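Local coordinates for protein octaprenyl Pyrophosphate Synthase (Helicobacter pylori, PDB 3TC1) that probably catalyses the chain elongation of an allylic diphosphate with isopentenyl diphosphate units to give the C40 product octaprenyl diphosphate, at residues S150-Y155 against L232-N237; I205-D208 against G213-N216; Q238-L243 against K260-Q265. All coordinates share one frame; numbering follows the deposited sequence.

Interaction 1: residues S150-Y155 against L232-N237; sequences SDKQKY and LYEKLN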
loop_
_atom_site.group_PDB
_atom_site.type_symbol
_atom_site.label_atom_id
_atom_site.label_comp_id
_atom_site.label_asym_id
_atom_site.label_seq_id
_atom_site.Cartn_x
_atom_site.Cartn_y
_atom_site.Cartn_z
ATOM N N SER B 150 8.341 5.756 -27.971
ATOM C CA SER B 150 9.434 6.549 -28.522
ATOM C C SER B 150 9.444 7.968 -27.948
ATOM O O SER B 150 10.298 8.780 -28.306
ATOM C CB SER B 150 9.318 6.624 -30.047
ATOM O OG SER B 150 8.215 7.428 -30.420
ATOM N N ASP B 151 8.490 8.263 -27.066
ATOM C CA ASP B 151 8.399 9.589 -26.454
ATOM C C ASP B 151 9.297 9.628 -25.224
ATOM O O ASP B 151 8.946 9.086 -24.175
ATOM C CB ASP B 151 6.955 9.894 -26.039
ATOM C CG ASP B 151 6.771 11.333 -25.555
ATOM O OD1 ASP B 151 7.763 11.967 -25.129
ATOM O OD2 ASP B 151 5.625 11.827 -25.587
ATOM N N LYS B 152 10.455 10.269 -25.355
ATOM C CA LYS B 152 11.390 10.352 -24.242
ATOM C C LYS B 152 10.837 11.097 -23.032
ATOM O O LYS B 152 11.239 10.825 -21.905
ATOM C CB LYS B 152 12.703 11.011 -24.684
ATOM C CG LYS B 152 13.625 10.084 -25.461
ATOM C CD LYS B 152 15.020 10.675 -25.643
ATOM C CE LYS B 152 15.005 11.896 -26.544
ATOM N NZ LYS B 152 16.390 12.331 -26.896
ATOM N N GLN B 153 9.922 12.034 -23.254
ATOM C CA GLN B 153 9.371 12.790 -22.133
ATOM C C GLN B 153 8.588 11.904 -21.170
ATOM O O GLN B 153 8.579 12.146 -19.965
ATOM C CB GLN B 153 8.488 13.937 -22.633
ATOM C CG GLN B 153 9.228 14.943 -23.511
ATOM C CD GLN B 153 10.548 15.409 -22.905
ATOM O OE1 GLN B 153 11.588 15.395 -23.571
ATOM N NE2 GLN B 153 10.511 15.829 -21.645
ATOM N N LYS B 154 7.943 10.868 -21.696
ATOM C CA LYS B 154 7.176 9.963 -20.841
ATOM C C LYS B 154 8.135 9.158 -19.983
ATOM O O LYS B 154 7.861 8.883 -18.818
ATOM C CB LYS B 154 6.314 9.025 -21.688
ATOM C CG LYS B 154 5.284 9.748 -22.541
ATOM C CD LYS B 154 4.410 8.760 -23.301
ATOM C CE LYS B 154 3.465 9.484 -24.247
ATOM N NZ LYS B 154 2.666 8.528 -25.062
ATOM N N TYR B 155 9.265 8.784 -20.579
ATOM C CA TYR B 155 10.303 8.023 -19.897
ATOM C C TYR B 155 10.851 8.837 -18.729
ATOM O O TYR B 155 10.965 8.337 -17.606
ATOM C CB TYR B 155 11.436 7.698 -20.886
ATOM C CG TYR B 155 12.684 7.139 -20.247
ATOM C CD1 TYR B 155 12.734 5.822 -19.797
ATOM C CD2 TYR B 155 13.814 7.937 -20.080
ATOM C CE1 TYR B 155 13.884 5.312 -19.194
ATOM C CE2 TYR B 155 14.967 7.441 -19.476
ATOM C CZ TYR B 155 14.995 6.133 -19.037
ATOM O OH TYR B 155 16.129 5.647 -18.431
ATOM N N LEU B 232 18.653 4.728 -29.273
ATOM C CA LEU B 232 18.912 3.867 -30.427
ATOM C C LEU B 232 17.849 4.087 -31.498
ATOM O O LEU B 232 18.162 4.278 -32.670
ATOM C CB LEU B 232 18.905 2.385 -30.019
ATOM C CG LEU B 232 19.088 1.412 -31.198
ATOM C CD1 LEU B 232 20.462 1.639 -31.842
ATOM C CD2 LEU B 232 18.959 -0.027 -30.720
ATOM N N TYR B 233 16.587 4.058 -31.081
ATOM C CA TYR B 233 15.459 4.238 -31.994
ATOM C C TYR B 233 15.572 5.508 -32.840
ATOM O O TYR B 233 15.196 5.521 -34.011
ATOM C CB TYR B 233 14.145 4.281 -31.206
ATOM C CG TYR B 233 12.932 4.411 -32.093
ATOM C CD1 TYR B 233 12.445 3.313 -32.801
ATOM C CD2 TYR B 233 12.293 5.638 -32.257
ATOM C CE1 TYR B 233 11.353 3.434 -33.653
ATOM C CE2 TYR B 233 11.202 5.771 -33.108
ATOM C CZ TYR B 233 10.738 4.665 -33.799
ATOM O OH TYR B 233 9.651 4.783 -34.627
ATOM N N GLU B 234 16.062 6.579 -32.227
ATOM C CA GLU B 234 16.231 7.860 -32.909
ATOM C C GLU B 234 17.315 7.842 -33.998
ATOM O O GLU B 234 17.354 8.734 -34.849
ATOM C CB GLU B 234 16.566 8.946 -31.880
ATOM C CG GLU B 234 15.370 9.410 -31.060
ATOM C CD GLU B 234 15.770 10.057 -29.744
ATOM O OE1 GLU B 234 16.805 10.756 -29.706
ATOM O OE2 GLU B 234 15.038 9.875 -28.748
ATOM N N LYS B 235 18.184 6.833 -33.975
ATOM C CA LYS B 235 19.275 6.722 -34.954
ATOM C C LYS B 235 19.066 5.619 -35.992
ATOM O O LYS B 235 19.699 5.633 -37.050
ATOM C CB LYS B 235 20.603 6.435 -34.242
ATOM C CG LYS B 235 21.008 7.419 -33.167
ATOM C CD LYS B 235 21.715 8.629 -33.743
ATOM C CE LYS B 235 22.223 9.531 -32.626
ATOM N NZ LYS B 235 23.145 8.808 -31.705
ATOM N N LEU B 236 18.197 4.661 -35.690
ATOM C CA LEU B 236 17.947 3.537 -36.590
ATOM C C LEU B 236 17.264 3.908 -37.895
ATOM O O LEU B 236 16.464 4.841 -37.946
ATOM C CB LEU B 236 17.086 2.479 -35.895
ATOM C CG LEU B 236 17.647 1.762 -34.667
ATOM C CD1 LEU B 236 16.582 0.830 -34.091
ATOM C CD2 LEU B 236 18.897 0.984 -35.055
ATOM N N ASN B 237 17.581 3.171 -38.955
ATOM C CA ASN B 237 16.920 3.422 -40.220
ATOM C C ASN B 237 15.542 2.779 -40.086
ATOM O O ASN B 237 15.275 2.041 -39.142
ATOM C CB ASN B 237 17.688 2.821 -41.415
ATOM C CG ASN B 237 17.977 1.331 -41.261
ATOM O OD1 ASN B 237 17.170 0.575 -40.717
ATOM N ND2 ASN B 237 19.133 0.899 -41.769
HETATM O O HOH W 1 12.691 8.165 -29.502
#
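Lys152 and Glu234 meet by way of matching first torsions, each with CG anti to its carbonyl carbon and beside its backbone N (chi1 -78° and -76°). From there the glutamate runs on extended, whereas the lysine bends at chi3 (-67°) so that its outer methylenes cross the carboxylate obliquely. The ammonium NZ donates to Glu234 OE1 at 3.2 Å in a salt bridge that uses the syn lone pair of this oxygen. Glu234 OE2 lies beside Lys152 CD (3.2 Å) and is only slightly farther from Lys152 NZ (3.4 Å) than OE1 is.

A water joins the same carboxylate to the loop just before helix 152-177, donating to Ser150 O at 2.7 Å and to Glu234 OE2 at 3.0 Å. Ser150 adds a nonpolar touch: its CB lies 3.7 Å from CE2 of Tyr233 and approaches that ring obliquely. The Tyr233 ring also meets Phe148.

Asp151 starts helix 152-177 as its N-cap, its OD1 accepting from Gln153 N at 2.9 Å, while Lys152 packs its chain on Leu230 and Leu231 of helix 227-233. The contact thus fastens the beginning of one helix to the end of another at the protein surface. With one oxygen bonded to the ammonium and the other receiving a water proton, the Glu234 carboxylate is probably ionised and its rotation restrained.

Interaction 2: residues I205-D208 against G213-N216; sequences ITQD and GKPN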
loop_
_atom_site.group_PDB
_atom_site.type_symbol
_atom_site.label_atom_id
_atom_site.label_comp_id
_atom_site.label_asym_id
_atom_site.label_seq_id
_atom_site.Cartn_x
_atom_site.Cartn_y
_atom_site.Cartn_z
ATOM N N ILE B 205 21.570 -3.624 -19.967
ATOM C CA ILE B 205 21.957 -4.016 -21.316
ATOM C C ILE B 205 23.435 -3.976 -21.649
ATOM O O ILE B 205 23.818 -4.169 -22.799
ATOM C CB ILE B 205 21.181 -3.181 -22.358
ATOM C CG1 ILE B 205 21.333 -1.680 -22.068
ATOM C CG2 ILE B 205 19.717 -3.575 -22.333
ATOM C CD1 ILE B 205 22.635 -1.073 -22.555
ATOM N N THR B 206 24.274 -3.729 -20.656
ATOM C CA THR B 206 25.689 -3.697 -20.936
ATOM C C THR B 206 26.492 -4.164 -19.744
ATOM O O THR B 206 26.131 -3.939 -18.587
ATOM C CB THR B 206 26.157 -2.293 -21.385
ATOM O OG1 THR B 206 27.407 -2.417 -22.079
ATOM C CG2 THR B 206 26.325 -1.361 -20.186
ATOM N N GLN B 207 27.598 -4.823 -20.051
ATOM C CA GLN B 207 28.451 -5.375 -19.026
ATOM C C GLN B 207 29.070 -4.443 -18.024
ATOM O O GLN B 207 29.500 -3.329 -18.310
ATOM C CB GLN B 207 29.553 -6.231 -19.647
ATOM C CG GLN B 207 29.153 -7.689 -19.735
ATOM C CD GLN B 207 29.512 -8.495 -18.493
ATOM O OE1 GLN B 207 29.775 -7.941 -17.425
ATOM N NE2 GLN B 207 29.516 -9.816 -18.634
ATOM N N ASP B 208 29.104 -4.974 -16.819
ATOM C CA ASP B 208 29.676 -4.337 -15.662
ATOM C C ASP B 208 31.055 -4.967 -15.620
ATOM O O ASP B 208 31.209 -6.070 -15.130
ATOM C CB ASP B 208 28.853 -4.745 -14.461
ATOM C CG ASP B 208 29.373 -4.176 -13.195
ATOM O OD1 ASP B 208 30.566 -3.799 -13.168
ATOM O OD2 ASP B 208 28.582 -4.113 -12.234
ATOM N N GLY B 213 29.250 -11.642 -14.308
ATOM C CA GLY B 213 27.857 -11.874 -14.622
ATOM C C GLY B 213 27.481 -11.109 -15.872
ATOM O O GLY B 213 27.992 -10.012 -16.116
ATOM N N LYS B 214 26.600 -11.690 -16.677
ATOM C CA LYS B 214 26.157 -11.042 -17.900
ATOM C C LYS B 214 24.936 -10.167 -17.627
ATOM O O LYS B 214 24.139 -10.457 -16.733
ATOM C CB LYS B 214 25.818 -12.091 -18.962
ATOM C CG LYS B 214 27.020 -12.588 -19.755
ATOM C CD LYS B 214 26.606 -13.617 -20.800
ATOM C CE LYS B 214 27.506 -13.561 -22.029
ATOM N NZ LYS B 214 28.950 -13.703 -21.694
ATOM N N PRO B 215 24.779 -9.073 -18.391
ATOM C CA PRO B 215 23.630 -8.183 -18.194
ATOM C C PRO B 215 22.323 -8.975 -18.278
ATOM O O PRO B 215 22.190 -9.879 -19.104
ATOM C CB PRO B 215 23.791 -7.156 -19.320
ATOM C CG PRO B 215 24.548 -7.919 -20.381
ATOM C CD PRO B 215 25.570 -8.667 -19.564
ATOM N N ASN B 216 21.365 -8.642 -17.417
ATOM C CA ASN B 216 20.090 -9.352 -17.385
ATOM C C ASN B 216 19.223 -9.196 -18.628
ATOM O O ASN B 216 18.489 -10.114 -18.981
ATOM C CB ASN B 216 19.249 -8.917 -16.177
ATOM C CG ASN B 216 19.936 -9.176 -14.847
ATOM O OD1 ASN B 216 20.626 -10.182 -14.670
ATOM N ND2 ASN B 216 19.729 -8.275 -13.896
HETATM O O HOH W 2 27.000 -7.461 -16.668
#
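The loop that follows helix 182-205, whose C-terminal part carries the second DDxxD motif of the polyprenyl synthase family, turns back so that Pro215 packs on Thr206 and Gln207. The pyrrolidine ring is the centre of the contact. Pro215 CB comes within 3.7 Å of Thr206 N and 4.0 Å of Ile205 C; elsewhere on the ring, Pro215 CD, bonded to the nitrogen, lies 3.7 Å from Gln207 CG. The side chains of Gln207 and Pro215 cross at about a right angle. A bend at chi2 (-89°) folds the glutamine back and carries its amide to the carbonyl of Gly213.

A water lies between the two arms of the fold-back, 2.8 Å from Gly213 O, to which it probably donates, and at a longer 3.3 Å from Asp208 N. Asp208 N also makes a weak bond to the Gln207 side chain (OE1, 3.1 Å). Within the loop, Asp208 OD1 accepts from Lys210 N. The side chains of Ile205 and Thr206 leave the backbone away from the proline segment; both touch Ile269 of helix 268-286, and Ile205 also reaches Pro228 and Tyr229.

The side chain of Ile205 is about 9 Å from a bound magnesium ion, which puts the start of the fold-back in the neighbourhood of the metal. Such a loop, running from the second aspartate-rich motif into a Gly-Lys-Pro sequence, is a feature of trans-polyprenyl synthases, whose fold is all-helical.

Interaction 3: residues Q238-L243 against K260-Q265; sequences QHDQGL and KEKFKQ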
loop_
_atom_site.group_PDB
_atom_site.type_symbol
_atom_site.label_atom_id
_atom_site.label_comp_id
_atom_site.label_asym_id
_atom_site.label_seq_id
_atom_site.Cartn_x
_atom_site.Cartn_y
_atom_site.Cartn_z
ATOM N N GLN B 238 14.672 3.085 -41.031
ATOM C CA GLN B 238 13.313 2.574 -41.057
ATOM C C GLN B 238 13.238 1.052 -40.894
ATOM O O GLN B 238 12.390 0.533 -40.163
ATOM C CB GLN B 238 12.689 3.012 -42.376
ATOM C CG GLN B 238 11.219 2.787 -42.541
ATOM C CD GLN B 238 10.753 3.358 -43.863
ATOM O OE1 GLN B 238 10.801 4.570 -44.075
ATOM N NE2 GLN B 238 10.325 2.487 -44.771
ATOM N N HIS B 239 14.127 0.336 -41.574
ATOM C CA HIS B 239 14.144 -1.119 -41.491
ATOM C C HIS B 239 14.419 -1.610 -40.069
ATOM O O HIS B 239 13.682 -2.448 -39.540
ATOM C CB HIS B 239 15.199 -1.705 -42.439
ATOM C CG HIS B 239 15.352 -3.189 -42.323
ATOM N ND1 HIS B 239 14.417 -4.079 -42.815
ATOM C CD2 HIS B 239 16.311 -3.947 -41.740
ATOM C CE1 HIS B 239 14.795 -5.311 -42.541
ATOM N NE2 HIS B 239 15.944 -5.260 -41.886
ATOM N N ASP B 240 15.476 -1.093 -39.449
ATOM C CA ASP B 240 15.820 -1.520 -38.098
ATOM C C ASP B 240 14.788 -1.072 -37.068
ATOM O O ASP B 240 14.575 -1.757 -36.065
ATOM C CB ASP B 240 17.210 -1.012 -37.702
ATOM C CG ASP B 240 18.327 -1.652 -38.525
ATOM O OD1 ASP B 240 18.142 -2.790 -39.014
ATOM O OD2 ASP B 240 19.398 -1.022 -38.664
ATOM N N GLN B 241 14.157 0.077 -37.303
ATOM C CA GLN B 241 13.139 0.556 -36.374
ATOM C C GLN B 241 12.016 -0.476 -36.346
ATOM O O GLN B 241 11.477 -0.796 -35.282
ATOM C CB GLN B 241 12.596 1.925 -36.804
ATOM C CG GLN B 241 13.587 3.069 -36.624
ATOM C CD GLN B 241 12.965 4.429 -36.881
ATOM O OE1 GLN B 241 12.321 4.639 -37.904
ATOM N NE2 GLN B 241 13.160 5.361 -35.952
ATOM N N GLY B 242 11.679 -1.004 -37.520
ATOM C CA GLY B 242 10.637 -2.016 -37.599
ATOM C C GLY B 242 11.029 -3.244 -36.794
ATOM O O GLY B 242 10.217 -3.811 -36.055
ATOM N N LEU B 243 12.284 -3.660 -36.928
ATOM C CA LEU B 243 12.771 -4.824 -36.199
ATOM C C LEU B 243 12.752 -4.594 -34.689
ATOM O O LEU B 243 12.291 -5.448 -33.929
ATOM C CB LEU B 243 14.195 -5.185 -36.639
ATOM C CG LEU B 243 14.396 -5.754 -38.048
ATOM C CD1 LEU B 243 15.879 -6.083 -38.263
ATOM C CD2 LEU B 243 13.547 -7.006 -38.222
ATOM N N LYS B 260 22.647 -5.656 -28.977
ATOM C CA LYS B 260 23.976 -5.226 -28.556
ATOM C C LYS B 260 24.781 -4.665 -29.722
ATOM O O LYS B 260 25.541 -3.707 -29.559
ATOM C CB LYS B 260 24.734 -6.382 -27.896
ATOM C CG LYS B 260 24.179 -6.752 -26.532
ATOM C CD LYS B 260 25.123 -7.646 -25.745
ATOM C CE LYS B 260 25.268 -9.013 -26.376
ATOM N NZ LYS B 260 26.076 -9.925 -25.512
ATOM N N GLU B 261 24.617 -5.260 -30.899
ATOM C CA GLU B 261 25.329 -4.791 -32.086
ATOM C C GLU B 261 24.844 -3.405 -32.480
ATOM O O GLU B 261 25.638 -2.555 -32.874
ATOM C CB GLU B 261 25.119 -5.742 -33.264
ATOM C CG GLU B 261 25.590 -7.159 -33.015
ATOM C CD GLU B 261 25.502 -8.018 -34.256
ATOM O OE1 GLU B 261 24.622 -7.760 -35.103
ATOM O OE2 GLU B 261 26.309 -8.961 -34.383
ATOM N N LYS B 262 23.537 -3.181 -32.367
ATOM C CA LYS B 262 22.955 -1.896 -32.723
ATOM C C LYS B 262 23.378 -0.788 -31.761
ATOM O O LYS B 262 23.618 0.338 -32.191
ATOM C CB LYS B 262 21.430 -2.008 -32.800
ATOM C CG LYS B 262 20.940 -2.789 -34.025
ATOM C CD LYS B 262 21.363 -2.094 -35.322
ATOM C CE LYS B 262 21.369 -3.055 -36.503
ATOM N NZ LYS B 262 21.871 -2.414 -37.752
ATOM N N PHE B 263 23.475 -1.098 -30.469
ATOM C CA PHE B 263 23.913 -0.093 -29.500
ATOM C C PHE B 263 25.348 0.311 -29.852
ATOM O O PHE B 263 25.699 1.486 -29.816
ATOM C CB PHE B 263 23.899 -0.646 -28.069
ATOM C CG PHE B 263 22.516 -0.825 -27.485
ATOM C CD1 PHE B 263 21.478 0.041 -27.821
ATOM C CD2 PHE B 263 22.274 -1.827 -26.546
ATOM C CE1 PHE B 263 20.211 -0.087 -27.227
ATOM C CE2 PHE B 263 21.009 -1.964 -25.944
ATOM C CZ PHE B 263 19.981 -1.093 -26.286
ATOM N N LYS B 264 26.177 -0.678 -30.176
ATOM C CA LYS B 264 27.570 -0.419 -30.547
ATOM C C LYS B 264 27.632 0.401 -31.829
ATOM O O LYS B 264 28.371 1.386 -31.922
ATOM C CB LYS B 264 28.326 -1.736 -30.760
ATOM C CG LYS B 264 28.662 -2.503 -29.489
ATOM C CD LYS B 264 29.379 -3.804 -29.839
ATOM C CE LYS B 264 29.653 -4.660 -28.606
ATOM N NZ LYS B 264 30.647 -4.038 -27.688
ATOM N N GLN B 265 26.841 -0.014 -32.815
ATOM C CA GLN B 265 26.803 0.662 -34.101
ATOM C C GLN B 265 26.566 2.166 -33.998
ATOM O O GLN B 265 27.157 2.954 -34.745
ATOM C CB GLN B 265 25.719 0.041 -34.982
ATOM C CG GLN B 265 25.574 0.709 -36.345
ATOM C CD GLN B 265 24.544 0.018 -37.221
ATOM O OE1 GLN B 265 23.930 -0.966 -36.815
ATOM N NE2 GLN B 265 24.350 0.532 -38.428
#
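Asp240 and Lys262 carry this contact by themselves, as a salt bridge between helix 238-246 and helix 253-265. Lys262 NZ donates to Asp240 OD2 at 3.0 Å, approaching from above the carboxylate, 48° out of its plane. The two side chains cross at about a right angle, and the lysine gains its direction from a turn at chi2 (-62°) that brings its outer chain across toward the aspartate.

The same ammonium has a second acceptor three residues on in its own helix, Gln265 OE1 at 2.7 Å. Here the donor lies in the carbonyl plane on a lone pair, with a C=O to nitrogen angle of 134°. The glutamine, fully extended, holds its amide oxygen beside NZ and so probably helps to position the lysine for the bridge.

At the start of helix 238-246 Asn237 OD1 accepts from Asp240 N as the N-cap; Gln241 NE2 in turn satisfies the carbonyl Tyr233 O at the end of helix 227-233. Trp258 packs on Asp240, and the chain of Lys262 lies on Leu232 and Leu236.

The aspartate sits in the first turn of its helix and the lysine near the last turn of the other, where each charge probably interacts favourably with the helix dipole. With Asp240 buried, the bridge probably offsets much of the cost of placing its carboxylate there.

How the interactions relate
From the N terminus, residues 150-155 open helix 152-177, and interaction 1 closes a long, mostly helical excursion by bringing them to the end of helix 227-233. Interaction 2 falls within that excursion, folding back the first part of the loop after helix 182-205; the two do not touch, their nearest atoms being about 9 Å apart. Interaction 3 follows in series and joins helices 238-246 and 253-265. It adjoins both others: Leu236 CB packs on Gln241 CG and Leu232 on Phe263, while Ile205 CB rests on the ring of Phe263. Phe263 of helix 253-265 therefore packs between segment 232-237 and the loop of interaction 2 near the magnesium site.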